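Local atomic coordinates of OmpA family protein (PDB entry 5M38), a protein that probably binds peptidoglycan through its OmpA-like domain, as the TagL component of a type VI secretion system in enteroaggregative Escherichia coli. Residues A[21-24]-A[25-29]. Sequence-based numbering, arbitrary orientation.
Sequences PGAT and KWLVN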
loop_
_atom_site.group_PDB
_atom_site.type_symbol
_atom_site.label_atom_id
_atom_site.label_comp_id
_atom_site.label_asym_id
_atom_site.label_seq_id
_atom_site.Cartn_x
_atom_site.Cartn_y
_atom_site.Cartn_z
ATOM N N PRO A 21 -11.472 -8.731 5.582
ATOM C CA PRO A 21 -11.114 -9.485 6.810
ATOM C C PRO A 21 -9.832 -10.309 6.779
ATOM O O PRO A 21 -9.112 -10.347 7.788
ATOM C CB PRO A 21 -12.329 -10.376 7.050
ATOM C CG PRO A 21 -13.424 -9.679 6.390
ATOM C CD PRO A 21 -12.886 -8.962 5.216
ATOM N N GLY A 22 -9.546 -10.924 5.629
ATOM C CA GLY A 22 -8.353 -11.749 5.431
ATOM C C GLY A 22 -7.010 -11.040 5.507
ATOM O O GLY A 22 -5.999 -11.679 5.815
ATOM N N ALA A 23 -7.001 -9.712 5.234
ATOM C CA ALA A 23 -5.824 -8.837 5.189
ATOM C C ALA A 23 -4.919 -8.835 6.437
ATOM O O ALA A 23 -3.714 -8.647 6.293
ATOM C CB ALA A 23 -6.255 -7.416 4.870
ATOM N N THR A 24 -5.497 -9.014 7.639
ATOM C CA THR A 24 -4.839 -8.953 8.957
ATOM C C THR A 24 -3.481 -9.703 9.033
ATOM O O THR A 24 -2.526 -9.177 9.613
ATOM C CB THR A 24 -5.817 -9.414 10.046
ATOM O OG1 THR A 24 -7.084 -8.788 9.850
ATOM C CG2 THR A 24 -5.328 -9.103 11.444
ATOM N N LYS A 25 -3.406 -10.911 8.454
ATOM C CA LYS A 25 -2.213 -11.767 8.408
ATOM C C LYS A 25 -0.984 -11.042 7.816
ATOM O O LYS A 25 0.110 -11.122 8.376
ATOM C CB LYS A 25 -2.553 -13.042 7.598
ATOM C CG LYS A 25 -1.552 -14.173 7.696
ATOM C CD LYS A 25 -2.035 -15.343 6.869
ATOM C CE LYS A 25 -1.017 -16.451 6.797
ATOM N NZ LYS A 25 -1.521 -17.597 5.992
ATOM N N TRP A 26 -1.173 -10.323 6.694
ATOM C CA TRP A 26 -0.109 -9.583 6.001
ATOM C C TRP A 26 0.196 -8.259 6.638
ATOM O O TRP A 26 1.349 -7.821 6.622
ATOM C CB TRP A 26 -0.426 -9.429 4.508
ATOM C CG TRP A 26 -0.602 -10.766 3.858
ATOM C CD1 TRP A 26 0.380 -11.671 3.567
ATOM C CD2 TRP A 26 -1.840 -11.425 3.612
ATOM N NE1 TRP A 26 -0.176 -12.841 3.109
ATOM C CE2 TRP A 26 -1.540 -12.719 3.128
ATOM C CE3 TRP A 26 -3.177 -11.055 3.759
ATOM C CZ2 TRP A 26 -2.534 -13.632 2.763
ATOM C CZ3 TRP A 26 -4.164 -11.955 3.386
ATOM C CH2 TRP A 26 -3.841 -13.232 2.905
ATOM N N LEU A 27 -0.824 -7.631 7.227
ATOM C CA LEU A 27 -0.661 -6.364 7.916
ATOM C C LEU A 27 0.161 -6.525 9.185
ATOM O O LEU A 27 1.011 -5.672 9.464
ATOM C CB LEU A 27 -2.018 -5.713 8.184
ATOM C CG LEU A 27 -2.777 -5.264 6.930
ATOM C CD1 LEU A 27 -4.248 -5.169 7.217
ATOM C CD2 LEU A 27 -2.217 -3.954 6.323
ATOM N N VAL A 28 -0.025 -7.650 9.900
ATOM C CA VAL A 28 0.691 -7.909 11.140
ATOM C C VAL A 28 2.218 -8.163 10.877
ATOM O O VAL A 28 3.039 -7.577 11.592
ATOM C CB VAL A 28 -0.004 -8.962 12.037
ATOM C CG1 VAL A 28 0.016 -10.351 11.450
ATOM C CG2 VAL A 28 0.571 -8.958 13.443
ATOM N N ASN A 29 2.601 -8.919 9.813
ATOM C CA ASN A 29 4.034 -9.101 9.528
ATOM C C ASN A 29 4.709 -7.797 9.094
ATOM O O ASN A 29 5.865 -7.551 9.460
ATOM C CB ASN A 29 4.383 -10.264 8.598
ATOM C CG ASN A 29 3.532 -10.560 7.389
ATOM O OD1 ASN A 29 3.505 -9.816 6.389
ATOM N ND2 ASN A 29 2.859 -11.705 7.448
#
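Val28 N donates to Thr24 O at 2.9 Å, with an N-H...O angle of 150°. One residue earlier, Leu27 N bonds to Ala23 O at 3.2 Å, and this donor lies in the carbonyl plane. Ala23 O also takes a weak bond from Trp26 N, so two successive amides share one acceptor. Trp26 turns its indole back along the chain. Its CG stands anti to the carbonyl carbon (chi1 -58°), which brings the six-membered ring beside the Gly22 carbonyl, with CZ3 3.1 Å from Gly22 O. Ala23 CA lies at the ring edge, in plane. Val28 CG1 lies against Thr24 O. Leu27 is buried and points toward residues 21-24; its CD1 meets Ala23 CB at 3.8 Å. Both residues also touch Leu11, and Leu27 reaches Trp71 and Met72 of helix 54-74. An alanine in place of Leu27 would probably leave Ala23 CB without its apolar partner and open a gap toward Trp71 and Met72. The backbone bonds from residue i+4 to i belong to the N-terminal part of helix 24-36, whose Leu27 packs against helix 54-74 in the OmpA-like alpha/beta fold.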